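Local coordinates for protein motility-associated killing factor MakB (Vibrio cholerae serotype O1, PDB 6W1W) that probably serves as one component of a three-component cytotoxin whose members resemble alpha-pore-forming toxins, at residues Leu48-Val51 with Arg52-Glu56; Ala159-Arg162 with Ile163-Ile167; Gly222-Ala225 with Tyr226-Ile229; Leu344-Thr347 with Leu348-Thr351. One frame throughout, in Å; residues are numbered along the deposited sequence.

Contact 1 (Leu48-Val51 with Arg52-Glu56); sequences LVEV and RSRTE
Glu50 and Arg54 lie side by side on one turn of helix and point the same way. Arg54 can be followed outward from its CB. Arg54 CB sits 3.8 Å from Glu50 O. Arg54 CG runs close beside the same oxygen, and CD is a little farther off. The chain then runs extended to Arg54 NE, which lies 3.4 Å from Glu50 CG. Arg54 CG stands anti to its own carbonyl carbon (chi1 -49°), and this turns the arm back toward the preceding turn. At the tip, Arg54 NH2 makes a salt bridge of 2.8 Å with Glu50 OE2. The carboxylate and guanidinium planes are 24° apart. Glu50 OE2 also bonds to Ser145 of helix 100-151, so that helix helps to hold the carboxylate in place. Arg52 takes another direction. Its chain bends at chi3 (-41°) and carries the guanidinium back over Leu48, whose CG lies 3.7 Å from Arg52 NH2. Leu48 O sits over one face of that guanidinium, offset toward its rim. Arg52 NH1 also meets Val49 CG2, and its salt bridge goes to Asp44 in the loop before the helix. Ser53 grips the carbonyl of Val49 twice, through Ser53 N and Ser53 OG, both 3.3 Å from Val49 O and on opposite faces of its plane. Thr55 N donates to Val51 O at 3.1 Å. Val51 and Thr55 pack against helix 100-151. The four-residue spacing of backbone bonds and of the Glu50-Arg54 pair is characteristic of an alpha helix, here the early part of helix 46-66 in the helical bundle.

Contact 2 (Ala159-Arg162 with Ile163-Ile167); sequences AMVR and IATEI
Val161 and Thr165 stand side by side on successive turns of helix 157-176. Backbone hydrogen bonds come first. Ala164 N donates to Met160 O at 3.0 Å, with an angle of 164° at the hydrogen. Thr165 N reaches Val161 O at 2.8 Å. Glu166 N closes on Arg162 O at 2.9 Å. Each bond spans four residues.

A side-chain hydroxyl lies close to them. Thr165 OG1 lies anti to its own carbonyl carbon (chi1 -46°), which turns it back toward Val161 O. The modelled separation is too short to be trusted, so a hydroxyl bond here is doubtful as modelled. The backbone bond from Thr165 N to the same oxygen is the sure one.

Carbon contacts make up the rest. Val161 CG1 lies 3.7 Å from Thr165 OG1. Ile163 CG1 passes beside Ala159 O, and Ile163 CD1 comes to 3.7 Å from Ala159 O. Ala164 CB sits 3.6 Å from Met160 O, and Glu166 CB lies beside Arg162 O.

The buried side chains then leave the turn for other helices. Met160, Ile163 and Ile167 meet helix 251-270. Glu166 touches helix 233-245, where its carboxylate is close to that of Asp238; such closeness could raise the proton affinity of either. The pattern is that of an amphipathic alpha helix: Val161, Arg162 and Thr165 are exposed, while the isoleucines are buried between helices.

Contact 3 (Gly222-Ala225 with Tyr226-Ile229); sequences GYSA and YSTI
Ser224 is the N-cap of helix 225-230. Tyr226 opens the second segment, and Tyr226 CB lies 4.0 Å from Ser224 OG. From there the tyrosine ring heads away, with CG anti to the backbone N (chi1 -180°). Ser227 comes next and carries the capping bond: Ser227 N donates to Ser224 OG at 3.0 Å, with an angle of 152° at the hydrogen. Ser224 OG stands between its own N and carbonyl carbon (chi1 81°), which turns it forward to the N-H of Ser227. The two hydroxyl oxygens, Ser224 OG and Ser227 OG, are 3.1 Å apart.

Thr228 faces the loop. Thr228 CB meets Tyr223 CE2 at 3.5 Å, the ring lying obliquely to it. Thr228 N also makes a weak bond to Ser224 O. Ile229 completes the turn, with Ile229 N bonded to Ala225 O at 3.2 Å. The CD1 end of Ile229 folds beside that same carbonyl.

Together these bonds turn the chain from strand 209-220 into the short helix. Ala225, Thr228 and Ile229 rest on Leu218 of that strand. Ala225 and Ile229 also reach strand 193-203, and Tyr226 and Ile229 touch strand 351-354 at the other edge of the sheet.

Contact 4 (Leu344-Thr347 with Leu348-Thr351); sequences LVNT and LNNT
Asn346 is the hub of the turn and meets Leu348, Asn349 and Thr351. On the close side, Asn346 N donates to Thr351 O at 3.0 Å. The return bond, from Thr351 N to Asn346 O, is weak. Thr351 OG1 lies 3.3 Å from Asn346 CB, and the two side chains run alongside each other on the same face of the sheet. Asn346 CG is anti to the backbone N (chi1 -172°), which carries the amide toward the turn residues, where Asn346 OD1 faces Leu348 and Asn349. Asn346 OD1 takes a weak bond from Leu348 N and lies 3.2 Å from Leu348 CG. Thr347 is buried. Its hydroxyl bonds to Ser200 O of strand 193-203, and its side chain rests on Leu239 of helix 233-245. Asn350 has positive phi (54°) and packs its side chain on Leu239 and Thr243 of the same helix.

The outer side is looser. Asn349 is exposed, yet Asn349 ND2 donates to Asn346 OD1 at 3.2 Å. This donor stands above the plane of the Asn346 amide, and the two amide planes are 90° apart. Asn349 N bonds only weakly to Asn346 O. Asn350 and Thr351 both face Asn346, which makes a G1 beta bulge in the hairpin joining strands 338-346 and 351-354.

All four contacts are local and follow one another in series, so none encloses or crosses another. From the N terminus, contact 1 closes early turns of helix 46-66 and sets them beside helix 100-151. Contact 2 does the same within helix 157-176, beside helices 233-245 and 251-270. Contact 3 turns the chain from strand 209-220 into helix 225-230. Contact 4 closes the hairpin to the last strand, 351-354. Contact 4 is part of the four-stranded sheet and contact 3 packs against it; their nearest atoms are about 4 Å apart without touching. Helix 233-245 lies against both contact 2 and contact 4, so it joins helix 157-176 to the hairpin.

Contact 1 (Leu48-Val51 with Arg52-Glu56)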
ATOM      1  N   LEU A  48      27.402   5.323  10.870  1.00114.85           N
ATOM      2  CA  LEU A  48      26.385   6.326  10.569  1.00124.96           C
ATOM      3  C   LEU A  48      26.576   6.917   9.177  1.00121.42           C
ATOM      4  O   LEU A  48      25.606   7.088   8.429  1.00109.95           O
ATOM      5  CB  LEU A  48      26.408   7.432  11.627  1.00128.07           C
ATOM      6  CG  LEU A  48      25.288   8.466  11.525  1.00108.61           C
ATOM      7  CD1 LEU A  48      23.951   7.800  11.770  1.00 99.34           C
ATOM      8  CD2 LEU A  48      25.512   9.613  12.496  1.00103.68           C
ATOM      9  N   VAL A  49      27.821   7.259   8.824  1.00140.04           N
ATOM     10  CA  VAL A  49      28.113   7.667   7.452  1.00131.49           C
ATOM     11  C   VAL A  49      27.749   6.546   6.491  1.00120.67           C
ATOM     12  O   VAL A  49      27.236   6.786   5.390  1.00105.26           O
ATOM     13  CB  VAL A  49      29.592   8.078   7.312  1.00118.96           C
ATOM     14  CG1 VAL A  49      29.862   8.656   5.928  1.00114.24           C
ATOM     15  CG2 VAL A  49      29.972   9.083   8.390  1.00119.54           C
ATOM     16  N   GLU A  50      27.984   5.300   6.910  1.00107.42           N
ATOM     17  CA  GLU A  50      27.567   4.150   6.119  1.00106.64           C
ATOM     18  C   GLU A  50      26.047   4.078   6.007  1.00102.64           C
ATOM     19  O   GLU A  50      25.512   3.767   4.936  1.00102.34           O
ATOM     20  CB  GLU A  50      28.131   2.872   6.741  1.00118.39           C
ATOM     21  CG  GLU A  50      28.051   1.640   5.857  1.00142.80           C
ATOM     22  CD  GLU A  50      28.791   0.459   6.452  1.00157.00           C
ATOM     23  OE1 GLU A  50      30.036   0.523   6.552  1.00161.06           O
ATOM     24  OE2 GLU A  50      28.128  -0.530   6.830  1.00158.22           O
ATOM     25  N   VAL A  51      25.334   4.375   7.097  1.00108.01           N
ATOM     26  CA  VAL A  51      23.876   4.270   7.080  1.00108.13           C
ATOM     27  C   VAL A  51      23.268   5.346   6.189  1.00101.81           C
ATOM     28  O   VAL A  51      22.307   5.091   5.451  1.00102.09           O
ATOM     29  CB  VAL A  51      23.320   4.329   8.517  1.00114.16           C
ATOM     30  CG1 VAL A  51      21.888   4.819   8.528  1.00 94.16           C
ATOM     31  CG2 VAL A  51      23.393   2.959   9.155  1.00112.29           C
ATOM     32  N   ARG A  52      23.817   6.563   6.239  1.00107.09           N
ATOM     33  CA  ARG A  52      23.319   7.632   5.379  1.00114.29           C
ATOM     34  C   ARG A  52      23.435   7.251   3.911  1.00119.28           C
ATOM     35  O   ARG A  52      22.526   7.524   3.116  1.00120.07           O
ATOM     36  CB  ARG A  52      24.082   8.930   5.648  1.00121.02           C
ATOM     37  CG  ARG A  52      23.208  10.102   6.056  1.00118.33           C
ATOM     38  CD  ARG A  52      24.029  11.374   6.237  1.00115.96           C
ATOM     39  NE  ARG A  52      25.301  11.113   6.902  1.00119.09           N
ATOM     40  CZ  ARG A  52      25.444  10.961   8.215  1.00135.31           C
ATOM     41  NH1 ARG A  52      26.641  10.728   8.731  1.00132.22           N
ATOM     42  NH2 ARG A  52      24.389  11.041   9.012  1.00152.78           N
ATOM     43  N   SER A  53      24.544   6.611   3.535  1.00113.09           N
ATOM     44  CA  SER A  53      24.725   6.189   2.152  1.00104.36           C
ATOM     45  C   SER A  53      23.697   5.142   1.753  1.00117.86           C
ATOM     46  O   SER A  53      23.079   5.246   0.689  1.00135.34           O
ATOM     47  CB  SER A  53      26.140   5.652   1.949  1.00106.96           C
ATOM     48  OG  SER A  53      27.092   6.682   2.140  1.00127.02           O
ATOM     49  N   ARG A  54      23.490   4.129   2.597  1.00 97.49           N
ATOM     50  CA  ARG A  54      22.614   3.029   2.212  1.00 96.43           C
ATOM     51  C   ARG A  54      21.145   3.430   2.172  1.00112.13           C
ATOM     52  O   ARG A  54      20.352   2.745   1.517  1.00114.53           O
ATOM     53  CB  ARG A  54      22.831   1.842   3.146  1.00 97.32           C
ATOM     54  CG  ARG A  54      24.295   1.494   3.308  1.00112.94           C
ATOM     55  CD  ARG A  54      24.531   0.026   3.590  1.00115.89           C
ATOM     56  NE  ARG A  54      25.944  -0.220   3.864  1.00123.71           N
ATOM     57  CZ  ARG A  54      26.490  -1.424   3.973  1.00127.03           C
ATOM     58  NH1 ARG A  54      25.748  -2.511   3.827  1.00121.70           N
ATOM     59  NH2 ARG A  54      27.787  -1.541   4.227  1.00125.41           N
ATOM     60  N   THR A  55      20.758   4.517   2.847  1.00116.50           N
ATOM     61  CA  THR A  55      19.412   5.051   2.654  1.00115.05           C
ATOM     62  C   THR A  55      19.299   5.792   1.333  1.00106.06           C
ATOM     63  O   THR A  55      18.209   5.861   0.751  1.00 92.83           O
ATOM     64  CB  THR A  55      19.015   5.996   3.794  1.00102.00           C
ATOM     65  OG1 THR A  55      20.006   7.021   3.934  1.00113.25           O
ATOM     66  CG2 THR A  55      18.877   5.243   5.100  1.00 91.41           C
ATOM     67  N   GLU A  56      20.409   6.357   0.853  1.00107.11           N
ATOM     68  CA  GLU A  56      20.395   6.997  -0.455  1.00111.20           C
ATOM     69  C   GLU A  56      20.162   5.977  -1.561  1.00100.35           C
ATOM     70  O   GLU A  56      19.552   6.307  -2.585  1.00 92.88           O
ATOM     71  CB  GLU A  56      21.699   7.762  -0.685  1.00115.82           C
ATOM     72  CG  GLU A  56      21.519   9.139  -1.316  1.00130.13           C
ATOM     73  CD  GLU A  56      20.816  10.125  -0.396  1.00135.81           C
ATOM     74  OE1 GLU A  56      19.576  10.052  -0.270  1.00135.15           O
ATOM     75  OE2 GLU A  56      21.507  10.972   0.211  1.00138.91           O
TER

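Contact 2 (Ala159-Arg162 with Ile163-Ile167)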
ATOM      1  N   ALA A 159      19.716   0.035  27.649  1.00114.93           N
ATOM      2  CA  ALA A 159      19.243   1.397  27.415  1.00111.02           C
ATOM      3  C   ALA A 159      18.794   1.604  25.971  1.00112.30           C
ATOM      4  O   ALA A 159      17.880   2.395  25.712  1.00101.41           O
ATOM      5  CB  ALA A 159      20.339   2.401  27.779  1.00106.59           C
ATOM      6  N   MET A 160      19.413   0.898  25.018  1.00113.31           N
ATOM      7  CA  MET A 160      19.083   1.118  23.614  1.00108.52           C
ATOM      8  C   MET A 160      17.870   0.308  23.174  1.00100.02           C
ATOM      9  O   MET A 160      17.103   0.761  22.318  1.00 97.07           O
ATOM     10  CB  MET A 160      20.285   0.794  22.729  1.00127.05           C
ATOM     11  CG  MET A 160      21.363   1.858  22.745  1.00129.50           C
ATOM     12  SD  MET A 160      22.690   1.496  21.584  1.00130.67           S
ATOM     13  CE  MET A 160      23.162  -0.150  22.103  1.00123.11           C
ATOM     14  N   VAL A 161      17.684  -0.894  23.728  1.00100.63           N
ATOM     15  CA  VAL A 161      16.502  -1.681  23.382  1.00100.64           C
ATOM     16  C   VAL A 161      15.236  -0.935  23.783  1.00118.52           C
ATOM     17  O   VAL A 161      14.232  -0.953  23.060  1.00112.32           O
ATOM     18  CB  VAL A 161      16.569  -3.076  24.031  1.00101.89           C
ATOM     19  CG1 VAL A 161      15.307  -3.875  23.713  1.00101.10           C
ATOM     20  CG2 VAL A 161      17.802  -3.823  23.562  1.00118.59           C
ATOM     21  N   ARG A 162      15.269  -0.255  24.933  1.00113.22           N
ATOM     22  CA  ARG A 162      14.093   0.483  25.385  1.00119.95           C
ATOM     23  C   ARG A 162      13.778   1.648  24.457  1.00119.69           C
ATOM     24  O   ARG A 162      12.608   1.907  24.151  1.00123.63           O
ATOM     25  CB  ARG A 162      14.301   0.982  26.816  1.00118.68           C
ATOM     26  CG  ARG A 162      14.597  -0.119  27.817  1.00106.24           C
ATOM     27  CD  ARG A 162      14.618   0.401  29.244  1.00104.51           C
ATOM     28  NE  ARG A 162      15.376  -0.488  30.118  1.00107.29           N
ATOM     29  CZ  ARG A 162      16.572  -0.199  30.622  1.00120.52           C
ATOM     30  NH1 ARG A 162      17.141   0.970  30.352  1.00108.00           N
ATOM     31  NH2 ARG A 162      17.193  -1.075  31.406  1.00111.61           N
ATOM     32  N   ILE A 163      14.807   2.361  23.998  1.00104.89           N
ATOM     33  CA  ILE A 163      14.571   3.494  23.110  1.00 98.40           C
ATOM     34  C   ILE A 163      14.033   3.021  21.766  1.00102.02           C
ATOM     35  O   ILE A 163      13.136   3.645  21.187  1.00100.22           O
ATOM     36  CB  ILE A 163      15.857   4.322  22.949  1.00107.96           C
ATOM     37  CG1 ILE A 163      16.269   4.927  24.290  1.00104.53           C
ATOM     38  CG2 ILE A 163      15.661   5.415  21.909  1.00 92.93           C
ATOM     39  CD1 ILE A 163      17.517   5.766  24.211  1.00108.71           C
ATOM     40  N   ALA A 164      14.564   1.912  21.246  1.00114.17           N
ATOM     41  CA  ALA A 164      14.068   1.393  19.974  1.00118.23           C
ATOM     42  C   ALA A 164      12.668   0.806  20.113  1.00122.22           C
ATOM     43  O   ALA A 164      11.863   0.895  19.176  1.00113.13           O
ATOM     44  CB  ALA A 164      15.034   0.348  19.412  1.00107.18           C
ATOM     45  N   THR A 165      12.357   0.217  21.272  1.00115.06           N
ATOM     46  CA  THR A 165      11.027  -0.345  21.495  1.00104.91           C
ATOM     47  C   THR A 165       9.981   0.746  21.679  1.00110.52           C
ATOM     48  O   THR A 165       8.820   0.564  21.290  1.00 89.90           O
ATOM     49  CB  THR A 165      11.034  -1.271  22.715  1.00102.93           C
ATOM     50  OG1 THR A 165      12.169  -2.145  22.653  1.00 96.23           O
ATOM     51  CG2 THR A 165       9.762  -2.105  22.770  1.00 95.45           C
ATOM     52  N   GLU A 166      10.374   1.880  22.262  1.00107.09           N
ATOM     53  CA  GLU A 166       9.433   2.974  22.475  1.00108.19           C
ATOM     54  C   GLU A 166       9.104   3.679  21.168  1.00101.37           C
ATOM     55  O   GLU A 166       7.943   4.026  20.915  1.00 92.15           O
ATOM     56  CB  GLU A 166      10.003   3.966  23.490  1.00114.32           C
ATOM     57  CG  GLU A 166       8.950   4.692  24.297  1.00120.50           C
ATOM     58  CD  GLU A 166       7.858   3.754  24.772  1.00131.23           C
ATOM     59  OE1 GLU A 166       6.669   4.068  24.555  1.00136.22           O
ATOM     60  OE2 GLU A 166       8.187   2.692  25.343  1.00132.42           O
ATOM     61  N   ILE A 167      10.119   3.907  20.333  1.00104.89           N
ATOM     62  CA  ILE A 167       9.899   4.496  19.017  1.00 98.15           C
ATOM     63  C   ILE A 167       8.979   3.606  18.191  1.00 93.83           C
ATOM     64  O   ILE A 167       8.117   4.091  17.445  1.00 84.27           O
ATOM     65  CB  ILE A 167      11.251   4.736  18.321  1.00 94.63           C
ATOM     66  CG1 ILE A 167      12.040   5.819  19.059  1.00 89.04           C
ATOM     67  CG2 ILE A 167      11.051   5.111  16.865  1.00107.70           C
ATOM     68  CD1 ILE A 167      13.507   5.884  18.674  1.00 97.08           C
TER

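Contact 3 (Gly222-Ala225 with Tyr226-Ile229)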
ATOM      1  N   GLY A 222     -13.525  10.866   8.667  1.00101.53           N
ATOM      2  CA  GLY A 222     -14.266  12.111   8.625  1.00 93.65           C
ATOM      3  C   GLY A 222     -13.618  13.265   9.364  1.00108.32           C
ATOM      4  O   GLY A 222     -13.795  14.428   8.989  1.00100.63           O
ATOM      5  N   TYR A 223     -12.872  12.965  10.422  1.00110.26           N
ATOM      6  CA  TYR A 223     -12.178  13.995  11.171  1.00 94.54           C
ATOM      7  C   TYR A 223     -10.792  14.237  10.575  1.00103.01           C
ATOM      8  O   TYR A 223     -10.363  13.564   9.635  1.00109.57           O
ATOM      9  CB  TYR A 223     -12.090  13.614  12.647  1.00 93.53           C
ATOM     10  CG  TYR A 223     -11.826  12.150  12.916  1.00 93.03           C
ATOM     11  CD1 TYR A 223     -12.871  11.237  12.999  1.00 94.17           C
ATOM     12  CD2 TYR A 223     -10.537  11.689  13.121  1.00 89.73           C
ATOM     13  CE1 TYR A 223     -12.633   9.903  13.261  1.00102.69           C
ATOM     14  CE2 TYR A 223     -10.289  10.359  13.387  1.00 90.18           C
ATOM     15  CZ  TYR A 223     -11.338   9.469  13.454  1.00104.95           C
ATOM     16  OH  TYR A 223     -11.087   8.141  13.715  1.00113.00           O
ATOM     17  N   SER A 224     -10.082  15.218  11.123  1.00109.33           N
ATOM     18  CA  SER A 224      -8.741  15.541  10.662  1.00103.24           C
ATOM     19  C   SER A 224      -7.714  14.655  11.356  1.00111.03           C
ATOM     20  O   SER A 224      -7.954  14.112  12.438  1.00110.00           O
ATOM     21  CB  SER A 224      -8.412  17.015  10.918  1.00111.28           C
ATOM     22  OG  SER A 224      -8.001  17.232  12.255  1.00114.87           O
ATOM     23  N   ALA A 225      -6.552  14.513  10.714  1.00 95.39           N
ATOM     24  CA  ALA A 225      -5.490  13.703  11.297  1.00 86.84           C
ATOM     25  C   ALA A 225      -4.922  14.349  12.554  1.00 96.49           C
ATOM     26  O   ALA A 225      -4.581  13.641  13.509  1.00 83.64           O
ATOM     27  CB  ALA A 225      -4.389  13.464  10.270  1.00 88.83           C
ATOM     28  N   TYR A 226      -4.818  15.681  12.577  1.00102.04           N
ATOM     29  CA  TYR A 226      -4.378  16.363  13.793  1.00103.79           C
ATOM     30  C   TYR A 226      -5.319  16.073  14.956  1.00106.09           C
ATOM     31  O   TYR A 226      -4.869  15.842  16.086  1.00102.17           O
ATOM     32  CB  TYR A 226      -4.284  17.870  13.555  1.00 94.39           C
ATOM     33  CG  TYR A 226      -3.831  18.654  14.765  1.00 91.80           C
ATOM     34  CD1 TYR A 226      -2.498  18.684  15.138  1.00103.41           C
ATOM     35  CD2 TYR A 226      -4.736  19.371  15.531  1.00109.38           C
ATOM     36  CE1 TYR A 226      -2.080  19.406  16.246  1.00123.06           C
ATOM     37  CE2 TYR A 226      -4.326  20.096  16.643  1.00107.38           C
ATOM     38  CZ  TYR A 226      -2.999  20.111  16.995  1.00114.68           C
ATOM     39  OH  TYR A 226      -2.588  20.829  18.096  1.00110.04           O
ATOM     40  N   SER A 227      -6.631  16.063  14.690  1.00110.70           N
ATOM     41  CA  SER A 227      -7.611  15.873  15.756  1.00108.27           C
ATOM     42  C   SER A 227      -7.433  14.527  16.447  1.00105.04           C
ATOM     43  O   SER A 227      -7.494  14.439  17.678  1.00110.41           O
ATOM     44  CB  SER A 227      -9.032  16.000  15.200  1.00106.68           C
ATOM     45  OG  SER A 227      -9.406  17.355  15.018  1.00110.58           O
ATOM     46  N   THR A 228      -7.213  13.466  15.674  1.00 94.16           N
ATOM     47  CA  THR A 228      -7.153  12.141  16.272  1.00 99.90           C
ATOM     48  C   THR A 228      -5.825  11.899  16.979  1.00105.85           C
ATOM     49  O   THR A 228      -5.770  11.107  17.925  1.00115.62           O
ATOM     50  CB  THR A 228      -7.416  11.077  15.200  1.00117.69           C
ATOM     51  OG1 THR A 228      -7.629   9.798  15.815  1.00 90.57           O
ATOM     52  CG2 THR A 228      -6.257  10.989  14.206  1.00113.90           C
ATOM     53  N   ILE A 229      -4.760  12.586  16.560  1.00103.71           N
ATOM     54  CA  ILE A 229      -3.438  12.341  17.134  1.00111.92           C
ATOM     55  C   ILE A 229      -3.256  13.121  18.429  1.00100.10           C
ATOM     56  O   ILE A 229      -2.837  12.563  19.450  1.00 92.01           O
ATOM     57  CB  ILE A 229      -2.329  12.684  16.117  1.00103.02           C
ATOM     58  CG1 ILE A 229      -2.397  11.765  14.899  1.00 95.80           C
ATOM     59  CG2 ILE A 229      -0.948  12.609  16.783  1.00 85.71           C
ATOM     60  CD1 ILE A 229      -1.410  12.137  13.785  1.00 81.53           C
TER

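Contact 4 (Leu344-Thr347 with Leu348-Thr351)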
ATOM      1  N   LEU A 344       3.144  17.319  12.135  1.00 93.07           N
ATOM      2  CA  LEU A 344       4.496  16.961  12.549  1.00 86.33           C
ATOM      3  C   LEU A 344       4.491  16.588  14.029  1.00 87.87           C
ATOM      4  O   LEU A 344       4.168  17.422  14.883  1.00 92.24           O
ATOM      5  CB  LEU A 344       5.465  18.114  12.282  1.00 80.13           C
ATOM      6  CG  LEU A 344       6.809  18.112  13.020  1.00 87.05           C
ATOM      7  CD1 LEU A 344       7.637  16.878  12.694  1.00 82.50           C
ATOM      8  CD2 LEU A 344       7.596  19.374  12.706  1.00 94.12           C
ATOM      9  N   VAL A 345       4.867  15.346  14.328  1.00 84.16           N
ATOM     10  CA  VAL A 345       5.012  14.864  15.698  1.00 82.09           C
ATOM     11  C   VAL A 345       6.480  15.037  16.079  1.00 90.24           C
ATOM     12  O   VAL A 345       7.315  14.171  15.808  1.00108.63           O
ATOM     13  CB  VAL A 345       4.556  13.408  15.839  1.00 81.40           C
ATOM     14  CG1 VAL A 345       4.589  12.981  17.294  1.00 79.41           C
ATOM     15  CG2 VAL A 345       3.169  13.221  15.257  1.00 73.64           C
ATOM     16  N   ASN A 346       6.796  16.154  16.729  1.00 92.95           N
ATOM     17  CA  ASN A 346       8.169  16.495  17.101  1.00101.61           C
ATOM     18  C   ASN A 346       8.476  15.905  18.478  1.00105.48           C
ATOM     19  O   ASN A 346       7.997  16.412  19.496  1.00118.87           O
ATOM     20  CB  ASN A 346       8.340  18.013  17.091  1.00103.69           C
ATOM     21  CG  ASN A 346       9.784  18.455  17.274  1.00104.76           C
ATOM     22  OD1 ASN A 346      10.593  17.764  17.894  1.00 96.21           O
ATOM     23  ND2 ASN A 346      10.110  19.632  16.739  1.00105.22           N
ATOM     24  N   THR A 347       9.300  14.853  18.516  1.00 90.12           N
ATOM     25  CA  THR A 347       9.543  14.136  19.765  1.00 87.49           C
ATOM     26  C   THR A 347      10.626  14.762  20.635  1.00 97.36           C
ATOM     27  O   THR A 347      10.686  14.457  21.832  1.00105.73           O
ATOM     28  CB  THR A 347       9.915  12.673  19.493  1.00 86.61           C
ATOM     29  OG1 THR A 347      11.244  12.601  18.963  1.00104.20           O
ATOM     30  CG2 THR A 347       8.937  12.041  18.512  1.00 96.79           C
ATOM     31  N   LEU A 348      11.490  15.611  20.083  1.00100.38           N
ATOM     32  CA  LEU A 348      12.435  16.318  20.937  1.00124.91           C
ATOM     33  C   LEU A 348      11.817  17.548  21.592  1.00120.56           C
ATOM     34  O   LEU A 348      12.505  18.243  22.348  1.00102.82           O
ATOM     35  CB  LEU A 348      13.702  16.702  20.151  1.00133.19           C
ATOM     36  CG  LEU A 348      13.630  17.571  18.892  1.00138.82           C
ATOM     37  CD1 LEU A 348      14.552  18.774  19.023  1.00138.44           C
ATOM     38  CD2 LEU A 348      13.984  16.767  17.644  1.00127.22           C
ATOM     39  N   ASN A 349      10.534  17.822  21.330  1.00123.71           N
ATOM     40  CA  ASN A 349       9.806  18.902  21.982  1.00120.11           C
ATOM     41  C   ASN A 349       8.482  18.459  22.590  1.00117.12           C
ATOM     42  O   ASN A 349       7.816  19.277  23.234  1.00117.39           O
ATOM     43  CB  ASN A 349       9.534  20.045  20.988  1.00120.70           C
ATOM     44  CG  ASN A 349      10.795  20.788  20.592  1.00143.76           C
ATOM     45  OD1 ASN A 349      11.227  21.712  21.281  1.00150.17           O
ATOM     46  ND2 ASN A 349      11.386  20.395  19.470  1.00159.70           N
ATOM     47  N   ASN A 350       8.085  17.198  22.406  1.00120.22           N
ATOM     48  CA  ASN A 350       6.762  16.688  22.778  1.00109.70           C
ATOM     49  C   ASN A 350       5.627  17.501  22.166  1.00105.55           C
ATOM     50  O   ASN A 350       4.505  17.486  22.673  1.00111.21           O
ATOM     51  CB  ASN A 350       6.590  16.613  24.296  1.00121.32           C
ATOM     52  CG  ASN A 350       7.096  15.308  24.878  1.00141.82           C
ATOM     53  OD1 ASN A 350       7.341  14.340  24.153  1.00150.22           O
ATOM     54  ND2 ASN A 350       7.239  15.268  26.198  1.00144.96           N
ATOM     55  N   THR A 351       5.895  18.200  21.067  1.00105.98           N
ATOM     56  CA  THR A 351       4.920  19.057  20.412  1.00102.88           C
ATOM     57  C   THR A 351       4.300  18.344  19.214  1.00 95.25           C
ATOM     58  O   THR A 351       4.927  17.489  18.586  1.00 99.66           O
ATOM     59  CB  THR A 351       5.571  20.368  19.962  1.00107.61           C
ATOM     60  OG1 THR A 351       6.721  20.078  19.160  1.00124.86           O
ATOM     61  CG2 THR A 351       6.020  21.167  21.163  1.00109.80           C
TER